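Local coordinates for protein putative Acetyltransferase (Lactobacillus plantarum WCFS1, PDB 3EFA) that is a putative N-acetyltransferase of the GNAT family that probably transfers an acetyl group from acetyl-CoA to an acceptor not yet identified, at residues A[19-24]-A[78-83]; A[25-30]-A[35-40]. All coordinates share one frame; numbering follows the deposited sequence.

Contact 1 of 2, residues A[19-24]-A[78-83]; sequences YALRQA and CTRKAY. With FMT (formic acid), chain C.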
ATOM      1  N   TYR A  19     -19.839  -2.709 -17.976  1.00 31.71           N
ATOM      2  CA  TYR A  19     -20.298  -1.325 -17.792  1.00 40.19           C
ATOM      3  C   TYR A  19     -21.749  -1.275 -17.259  1.00 42.56           C
ATOM      4  O   TYR A  19     -22.092  -0.429 -16.429  1.00 38.67           O
ATOM      5  CB  TYR A  19     -20.210  -0.517 -19.105  1.00 38.53           C
ATOM      6  CG  TYR A  19     -18.816  -0.195 -19.610  1.00 49.16           C
ATOM      7  CD1 TYR A  19     -17.694  -0.797 -19.068  1.00 56.20           C
ATOM      8  CD2 TYR A  19     -18.629   0.686 -20.667  1.00 67.15           C
ATOM      9  CE1 TYR A  19     -16.422  -0.512 -19.543  1.00 56.13           C
ATOM     10  CE2 TYR A  19     -17.354   0.976 -21.152  1.00 70.49           C
ATOM     11  CZ  TYR A  19     -16.256   0.373 -20.583  1.00 65.78           C
ATOM     12  OH  TYR A  19     -14.981   0.646 -21.053  1.00 72.07           O
ATOM     13  N   ALA A  20     -22.593  -2.177 -17.749  1.00 34.18           N
ATOM     14  CA  ALA A  20     -23.998  -2.195 -17.359  1.00 38.07           C
ATOM     15  C   ALA A  20     -24.149  -2.517 -15.879  1.00 32.87           C
ATOM     16  O   ALA A  20     -24.938  -1.872 -15.183  1.00 38.38           O
ATOM     17  CB  ALA A  20     -24.836  -3.193 -18.247  1.00 28.62           C
ATOM     18  N   LEU A  21     -23.395  -3.508 -15.402  1.00 31.82           N
ATOM     19  CA  LEU A  21     -23.381  -3.826 -13.963  1.00 34.97           C
ATOM     20  C   LEU A  21     -22.908  -2.631 -13.119  1.00 38.04           C
ATOM     21  O   LEU A  21     -23.569  -2.255 -12.147  1.00 42.14           O
ATOM     22  CB  LEU A  21     -22.555  -5.087 -13.671  1.00 38.62           C
ATOM     23  CG  LEU A  21     -23.155  -6.414 -14.196  1.00 44.32           C
ATOM     24  CD1 LEU A  21     -22.253  -7.629 -13.949  1.00 34.32           C
ATOM     25  CD2 LEU A  21     -24.541  -6.671 -13.615  1.00 42.24           C
ATOM     26  N   ARG A  22     -21.797  -2.008 -13.516  1.00 37.07           N
ATOM     27  CA  ARG A  22     -21.235  -0.881 -12.754  1.00 44.56           C
ATOM     28  C   ARG A  22     -22.147   0.364 -12.768  1.00 43.88           C
ATOM     29  O   ARG A  22     -22.268   1.068 -11.754  1.00 40.82           O
ATOM     30  CB  ARG A  22     -19.806  -0.541 -13.218  1.00 35.69           C
ATOM     31  CG  ARG A  22     -18.783  -1.723 -13.124  1.00 32.49           C
ATOM     32  CD  ARG A  22     -17.531  -1.489 -13.998  1.00 32.58           C
ATOM     33  NE  ARG A  22     -16.961  -0.153 -13.811  1.00 40.24           N
ATOM     34  CZ  ARG A  22     -16.011   0.398 -14.571  1.00 44.67           C
ATOM     35  NH1 ARG A  22     -15.492  -0.261 -15.611  1.00 33.60           N
ATOM     36  NH2 ARG A  22     -15.580   1.623 -14.293  1.00 34.21           N
ATOM     37  N   GLN A  23     -22.799   0.624 -13.901  1.00 40.47           N
ATOM     38  CA  GLN A  23     -23.730   1.760 -13.998  1.00 43.84           C
ATOM     39  C   GLN A  23     -24.912   1.560 -13.043  1.00 39.13           C
ATOM     40  O   GLN A  23     -25.345   2.492 -12.358  1.00 40.39           O
ATOM     41  CB  GLN A  23     -24.217   1.962 -15.457  1.00 34.97           C
ATOM     42  CG  GLN A  23     -25.436   2.903 -15.653  1.00 32.35           C
ATOM     43  CD  GLN A  23     -25.105   4.398 -15.529  1.00 40.97           C
ATOM     44  OE1 GLN A  23     -23.960   4.825 -15.718  1.00 40.03           O
ATOM     45  NE2 GLN A  23     -26.115   5.197 -15.202  1.00 39.45           N
ATOM     46  N   ALA A  24     -25.418   0.336 -12.980  1.00 38.75           N
ATOM     47  CA  ALA A  24     -26.588   0.065 -12.155  1.00 40.97           C
ATOM     48  C   ALA A  24     -26.270   0.162 -10.664  1.00 44.15           C
ATOM     49  O   ALA A  24     -27.049   0.755  -9.910  1.00 49.46           O
ATOM     50  CB  ALA A  24     -27.204  -1.300 -12.495  1.00 31.17           C
ATOM     51  N   CYS A  78     -18.318  -5.742  -8.318  1.00 41.15           N
ATOM     52  CA  CYS A  78     -19.741  -5.606  -7.983  1.00 35.02           C
ATOM     53  C   CYS A  78     -20.634  -6.745  -8.490  1.00 35.51           C
ATOM     54  O   CYS A  78     -20.264  -7.492  -9.405  1.00 37.94           O
ATOM     55  CB  CYS A  78     -20.290  -4.235  -8.428  1.00 41.20           C
ATOM     56  SG  CYS A  78     -20.417  -3.938 -10.229  1.00 40.73           S
ATOM     57  N   THR A  79     -21.816  -6.862  -7.888  1.00 36.41           N
ATOM     58  CA  THR A  79     -22.737  -7.960  -8.171  1.00 32.43           C
ATOM     59  C   THR A  79     -24.162  -7.438  -8.339  1.00 40.34           C
ATOM     60  O   THR A  79     -24.605  -6.589  -7.564  1.00 42.64           O
ATOM     61  CB  THR A  79     -22.722  -9.000  -7.019  1.00 39.40           C
ATOM     62  OG1 THR A  79     -21.432  -9.619  -6.943  1.00 39.18           O
ATOM     63  CG2 THR A  79     -23.800 -10.082  -7.219  1.00 41.69           C
ATOM     64  N   ARG A  80     -24.873  -7.945  -9.347  1.00 37.19           N
ATOM     65  CA  ARG A  80     -26.276  -7.584  -9.562  1.00 37.45           C
ATOM     66  C   ARG A  80     -27.076  -7.803  -8.270  1.00 45.65           C
ATOM     67  O   ARG A  80     -26.911  -8.828  -7.584  1.00 38.77           O
ATOM     68  CB  ARG A  80     -26.882  -8.395 -10.723  1.00 40.66           C
ATOM     69  CG  ARG A  80     -28.233  -7.869 -11.218  1.00 46.20           C
ATOM     70  CD  ARG A  80     -28.876  -8.754 -12.288  1.00 47.12           C
ATOM     71  NE  ARG A  80     -28.140  -8.774 -13.548  1.00 50.11           N
ATOM     72  CZ  ARG A  80     -28.593  -8.304 -14.716  1.00 47.98           C
ATOM     73  NH1 ARG A  80     -29.798  -7.753 -14.822  1.00 37.58           N
ATOM     74  NH2 ARG A  80     -27.832  -8.394 -15.798  1.00 43.08           N
ATOM     75  N   LYS A  81     -27.944  -6.843  -7.952  1.00 46.01           N
ATOM     76  CA  LYS A  81     -28.609  -6.797  -6.655  1.00 57.56           C
ATOM     77  C   LYS A  81     -29.367  -8.069  -6.265  1.00 59.12           C
ATOM     78  O   LYS A  81     -29.245  -8.555  -5.135  1.00 58.18           O
ATOM     79  CB  LYS A  81     -29.538  -5.589  -6.552  1.00 58.14           C
ATOM     80  CG  LYS A  81     -29.812  -5.189  -5.107  1.00 67.72           C
ATOM     81  CD  LYS A  81     -31.060  -4.338  -4.974  1.00 74.59           C
ATOM     82  CE  LYS A  81     -31.359  -4.044  -3.511  1.00 78.85           C
ATOM     83  NZ  LYS A  81     -32.700  -3.424  -3.328  1.00 86.50           N
ATOM     84  N   ALA A  82     -30.150  -8.611  -7.185  1.00 46.94           N
ATOM     85  CA  ALA A  82     -30.947  -9.782  -6.845  1.00 52.74           C
ATOM     86  C   ALA A  82     -30.098 -11.033  -6.551  1.00 58.38           C
ATOM     87  O   ALA A  82     -30.605 -12.011  -6.004  1.00 61.98           O
ATOM     88  CB  ALA A  82     -31.978 -10.061  -7.946  1.00 55.51           C
ATOM     89  N   TYR A  83     -28.812 -11.002  -6.896  1.00 55.03           N
ATOM     90  CA  TYR A  83     -27.970 -12.197  -6.793  1.00 51.51           C
ATOM     91  C   TYR A  83     -26.877 -12.098  -5.729  1.00 53.42           C
ATOM     92  O   TYR A  83     -25.996 -12.959  -5.645  1.00 53.51           O
ATOM     93  CB  TYR A  83     -27.349 -12.526  -8.155  1.00 49.12           C
ATOM     94  CG  TYR A  83     -28.376 -12.882  -9.197  1.00 57.90           C
ATOM     95  CD1 TYR A  83     -28.734 -14.208  -9.422  1.00 58.59           C
ATOM     96  CD2 TYR A  83     -29.010 -11.893  -9.945  1.00 58.50           C
ATOM     97  CE1 TYR A  83     -29.693 -14.542 -10.377  1.00 52.74           C
ATOM     98  CE2 TYR A  83     -29.969 -12.218 -10.896  1.00 58.24           C
ATOM     99  CZ  TYR A  83     -30.303 -13.543 -11.104  1.00 56.71           C
ATOM    100  OH  TYR A  83     -31.251 -13.871 -12.048  1.00 67.31           O
TER
HETATM  101  C   FMT C 202     -21.580 -11.049  -3.860  1.00 64.17           C
HETATM  102  O1  FMT C 202     -21.561 -11.961  -4.691  1.00 57.02           O
HETATM  103  O2  FMT C 202     -22.523 -10.827  -3.096  1.00 67.40           O

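Contact 2 of 2, residues A[25-30]-A[35-40]; sequences VFVEER and DVEFDV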
ATOM      1  N   VAL A  25     -25.126  -0.400 -10.255  1.00 39.06           N
ATOM      2  CA  VAL A  25     -24.740  -0.494  -8.840  1.00 37.74           C
ATOM      3  C   VAL A  25     -24.080   0.772  -8.260  1.00 44.52           C
ATOM      4  O   VAL A  25     -24.548   1.328  -7.264  1.00 44.93           O
ATOM      5  CB  VAL A  25     -23.805  -1.717  -8.582  1.00 41.33           C
ATOM      6  CG1 VAL A  25     -23.286  -1.718  -7.151  1.00 41.03           C
ATOM      7  CG2 VAL A  25     -24.528  -3.037  -8.876  1.00 41.81           C
ATOM      8  N   PHE A  26     -22.984   1.213  -8.872  1.00 53.23           N
ATOM      9  CA  PHE A  26     -22.223   2.354  -8.347  1.00 50.61           C
ATOM     10  C   PHE A  26     -22.894   3.703  -8.630  1.00 51.19           C
ATOM     11  O   PHE A  26     -23.041   4.518  -7.724  1.00 51.20           O
ATOM     12  CB  PHE A  26     -20.783   2.375  -8.893  1.00 41.42           C
ATOM     13  CG  PHE A  26     -19.920   1.231  -8.417  1.00 42.45           C
ATOM     14  CD1 PHE A  26     -19.571   1.108  -7.064  1.00 47.47           C
ATOM     15  CD2 PHE A  26     -19.429   0.295  -9.319  1.00 35.12           C
ATOM     16  CE1 PHE A  26     -18.763   0.053  -6.615  1.00 41.53           C
ATOM     17  CE2 PHE A  26     -18.621  -0.765  -8.888  1.00 44.52           C
ATOM     18  CZ  PHE A  26     -18.283  -0.885  -7.529  1.00 47.12           C
ATOM     19  N   VAL A  27     -23.291   3.935  -9.886  1.00 41.56           N
ATOM     20  CA  VAL A  27     -23.855   5.223 -10.282  1.00 38.34           C
ATOM     21  C   VAL A  27     -25.314   5.399  -9.824  1.00 49.02           C
ATOM     22  O   VAL A  27     -25.643   6.368  -9.150  1.00 56.89           O
ATOM     23  CB  VAL A  27     -23.724   5.475 -11.827  1.00 52.82           C
ATOM     24  CG1 VAL A  27     -24.331   6.829 -12.231  1.00 34.07           C
ATOM     25  CG2 VAL A  27     -22.273   5.419 -12.259  1.00 34.14           C
ATOM     26  N   GLU A  28     -26.187   4.465 -10.183  1.00 49.34           N
ATOM     27  CA  GLU A  28     -27.612   4.650  -9.911  1.00 50.68           C
ATOM     28  C   GLU A  28     -28.046   4.266  -8.493  1.00 56.16           C
ATOM     29  O   GLU A  28     -28.743   5.025  -7.820  1.00 56.57           O
ATOM     30  CB  GLU A  28     -28.461   3.942 -10.975  1.00 37.64           C
ATOM     31  CG  GLU A  28     -28.379   4.656 -12.336  1.00 43.04           C
ATOM     32  CD  GLU A  28     -29.125   3.941 -13.453  1.00 47.23           C
ATOM     33  OE1 GLU A  28     -28.671   4.036 -14.608  1.00 46.96           O
ATOM     34  OE2 GLU A  28     -30.161   3.300 -13.186  1.00 50.18           O
ATOM     35  N   GLU A  29     -27.627   3.091  -8.044  1.00 51.97           N
ATOM     36  CA  GLU A  29     -28.042   2.586  -6.748  1.00 54.92           C
ATOM     37  C   GLU A  29     -27.350   3.319  -5.592  1.00 56.44           C
ATOM     38  O   GLU A  29     -27.972   3.587  -4.563  1.00 51.43           O
ATOM     39  CB  GLU A  29     -27.785   1.076  -6.651  1.00 53.46           C
ATOM     40  CG  GLU A  29     -27.967   0.498  -5.251  1.00 58.93           C
ATOM     41  CD  GLU A  29     -27.629  -0.983  -5.181  1.00 66.01           C
ATOM     42  OE1 GLU A  29     -27.465  -1.611  -6.249  1.00 71.35           O
ATOM     43  OE2 GLU A  29     -27.527  -1.522  -4.060  1.00 68.66           O
ATOM     44  N   ARG A  30     -26.075   3.654  -5.769  1.00 52.20           N
ATOM     45  CA  ARG A  30     -25.285   4.216  -4.675  1.00 53.41           C
ATOM     46  C   ARG A  30     -24.882   5.681  -4.851  1.00 51.69           C
ATOM     47  O   ARG A  30     -24.229   6.247  -3.986  1.00 55.66           O
ATOM     48  CB  ARG A  30     -24.061   3.340  -4.400  1.00 58.63           C
ATOM     49  CG  ARG A  30     -24.439   1.987  -3.822  1.00 62.08           C
ATOM     50  CD  ARG A  30     -23.314   0.990  -3.942  1.00 67.32           C
ATOM     51  NE  ARG A  30     -22.109   1.460  -3.278  1.00 75.67           N
ATOM     52  CZ  ARG A  30     -21.013   0.725  -3.125  1.00 80.68           C
ATOM     53  NH1 ARG A  30     -20.977  -0.519  -3.592  1.00 72.49           N
ATOM     54  NH2 ARG A  30     -19.957   1.235  -2.504  1.00 84.63           N
ATOM     55  N   ASP A  35     -18.540  10.284 -13.849  1.00 47.04           N
ATOM     56  CA  ASP A  35     -17.185  10.638 -14.250  0.50 56.01           C
ATOM     57  C   ASP A  35     -16.151  10.246 -13.187  1.00 58.55           C
ATOM     58  O   ASP A  35     -14.948  10.353 -13.416  1.00 56.42           O
ATOM     59  CB  ASP A  35     -17.107  12.128 -14.572  0.50 56.37           C
ATOM     60  CG  ASP A  35     -18.097  12.534 -15.641  0.50 54.24           C
ATOM     61  OD1 ASP A  35     -17.859  12.216 -16.830  0.50 45.97           O
ATOM     62  OD2 ASP A  35     -19.118  13.160 -15.286  0.50 54.96           O
ATOM     63  N   VAL A  36     -16.635   9.812 -12.019  1.00 46.75           N
ATOM     64  CA  VAL A  36     -15.768   9.192 -11.015  1.00 42.95           C
ATOM     65  C   VAL A  36     -15.693   7.656 -11.253  1.00 54.92           C
ATOM     66  O   VAL A  36     -14.602   7.078 -11.290  1.00 43.79           O
ATOM     67  CB  VAL A  36     -16.200   9.509  -9.534  1.00 63.02           C
ATOM     68  CG1 VAL A  36     -15.314   8.761  -8.533  1.00 53.63           C
ATOM     69  CG2 VAL A  36     -16.142  11.003  -9.245  1.00 60.94           C
ATOM     70  N   GLU A  37     -16.843   7.001 -11.430  1.00 50.58           N
ATOM     71  CA  GLU A  37     -16.868   5.550 -11.662  1.00 49.17           C
ATOM     72  C   GLU A  37     -16.110   5.138 -12.929  1.00 53.47           C
ATOM     73  O   GLU A  37     -15.284   4.217 -12.891  1.00 41.75           O
ATOM     74  CB  GLU A  37     -18.303   5.016 -11.738  1.00 44.84           C
ATOM     75  CG  GLU A  37     -18.388   3.540 -12.127  1.00 50.20           C
ATOM     76  CD  GLU A  37     -17.645   2.639 -11.137  1.00 55.17           C
ATOM     77  OE1 GLU A  37     -17.539   3.040  -9.959  1.00 49.15           O
ATOM     78  OE2 GLU A  37     -17.171   1.541 -11.532  1.00 45.22           O
ATOM     79  N   PHE A  38     -16.401   5.817 -14.042  1.00 35.61           N
ATOM     80  CA  PHE A  38     -15.772   5.510 -15.318  1.00 43.48           C
ATOM     81  C   PHE A  38     -14.600   6.451 -15.552  1.00 47.11           C
ATOM     82  O   PHE A  38     -14.754   7.673 -15.515  1.00 50.63           O
ATOM     83  CB  PHE A  38     -16.820   5.516 -16.460  1.00 40.78           C
ATOM     84  CG  PHE A  38     -17.966   4.572 -16.196  1.00 38.48           C
ATOM     85  CD1 PHE A  38     -17.802   3.194 -16.393  1.00 32.59           C
ATOM     86  CD2 PHE A  38     -19.167   5.040 -15.661  1.00 32.97           C
ATOM     87  CE1 PHE A  38     -18.842   2.294 -16.102  1.00 32.43           C
ATOM     88  CE2 PHE A  38     -20.209   4.164 -15.363  1.00 32.42           C
ATOM     89  CZ  PHE A  38     -20.053   2.783 -15.582  1.00 38.07           C
ATOM     90  N   ASP A  39     -13.422   5.869 -15.764  1.00 37.38           N
ATOM     91  CA  ASP A  39     -12.181   6.641 -15.671  1.00 39.98           C
ATOM     92  C   ASP A  39     -11.270   6.394 -16.854  1.00 43.47           C
ATOM     93  O   ASP A  39     -11.604   5.622 -17.772  1.00 42.52           O
ATOM     94  CB  ASP A  39     -11.431   6.339 -14.349  1.00 38.66           C
ATOM     95  CG  ASP A  39     -10.812   4.923 -14.310  1.00 47.95           C
ATOM     96  OD1 ASP A  39     -10.906   4.159 -15.301  1.00 42.43           O
ATOM     97  OD2 ASP A  39     -10.213   4.563 -13.271  1.00 49.13           O
ATOM     98  N   VAL A  40     -10.104   7.028 -16.801  1.00 44.69           N
ATOM     99  CA  VAL A  40      -9.126   6.960 -17.879  1.00 45.09           C
ATOM    100  C   VAL A  40      -8.615   5.537 -18.203  1.00 53.75           C
ATOM    101  O   VAL A  40      -8.157   5.291 -19.314  1.00 58.70           O
ATOM    102  CB  VAL A  40      -7.954   7.919 -17.618  1.00 55.68           C
ATOM    103  CG1 VAL A  40      -7.023   7.359 -16.518  1.00 41.35           C
ATOM    104  CG2 VAL A  40      -7.204   8.196 -18.909  1.00 55.23           C
TER

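Contact 1 of 2, residues A[19-24]-A[78-83]
C78 places SG between its backbone N and carbonyl carbon (chi1 68°), pointing the sulfur at helix 12-29, while L21, with CG anti to its carbonyl carbon (chi1 -68°), carries its CD2 branch out to R80. SG rests against the helix backbone, 4.0 Å from L21 C, and against the first part of the R22 chain, 4.0 Å from R22 CG. L21 CB adds an apolar touch on the same sulfur. Further out, the CD2 branch of L21 runs at about a right angle to the R80 side chain and meets it at R80 CB, 4.1 Å away, approaching the guanidinium obliquely. R80 NH2 is hydrogen-bonded to P58 O. This is the first long helix of a GNAT fold lying over the end of strand 71-79, where the chain leaves the sheet for the probable pyrophosphate-binding turn. A formic acid molecule lies there, bound to G85 N and G89 N; T79 OG1 makes at most a weak bond to its O1 at 3.3 Å and is also hydrogen-bonded to T60 OG1. Beyond C78, the R22 guanidinium forms salt bridges with E37 and D42.

Contact 2 of 2, residues A[25-30]-A[35-40]
The F26 ring and the E37 carboxylate lie nearly parallel, their planes 8° apart, with the acid coming to the ring obliquely on its CG-CD2 side. E37 OE1 is 3.4 Å from F26 CG, and E37 OE2 is equally near, 3.4 Å from F26 CD2. On the E37 side, one face of the F38 ring carries the glutamate's own methylene, with E37 CG 3.7 Å above the plane and over its centre. On the F26 side, one face of the R30 guanidinium has F26 CD1 4.1 Å above it, offset toward the rim. V27 completes the apolar part through CG2, which reaches F38 CE2 at 3.9 Å and E37 CB at 4.0 Å.

E37 sends CG anti to its backbone N (chi1 174°) and then bends at chi2 (59°), folding the buried carboxylate over to F26. No hydrogen bond joins the two segments; the acid's polar partners lie outside them, with OE2 in a salt bridge to R22 NE and OE1 hydrogen-bonded to a glycerol. With an alanine in place of F26, the carboxylate would probably lose the ring it lies against, leaving a gap beside it and its rotation held mainly by R22, and the R30 guanidinium would lose the ring carbon over its face.

The contact ties the last turn of helix 12-29, widened to a pi-type turn at 25-29, to the end of the short helix 34-37. Strand 71-79 packs against the same turn: V25 and F26 touch its C78, E37 O is bound by R76 of that strand, and D39 forms a salt bridge with R63 on strand 57-66.

Overall arrangement
Contacts 1 and 2 use successive turns of helix 12-29, their centres 11 Å apart. A salt bridge joins them: R22 NE of contact 1 is 2.8 Å from E37 OE2 of contact 2. R22 NH2 also packs 3.4 Å from F38 CD1. Q23 NE2 and E28 OE1 form a probable hydrogen bond within the helix, while V25 CG2 packs against T79 O at 3.8 Å. The formic acid near contact 1 and the glycerol at E37 in contact 2 probably come from the crystallisation liquor; the position of the first, at G85 N and G89 N, is consistent with the pyrophosphate-binding turn of GNAT enzymes.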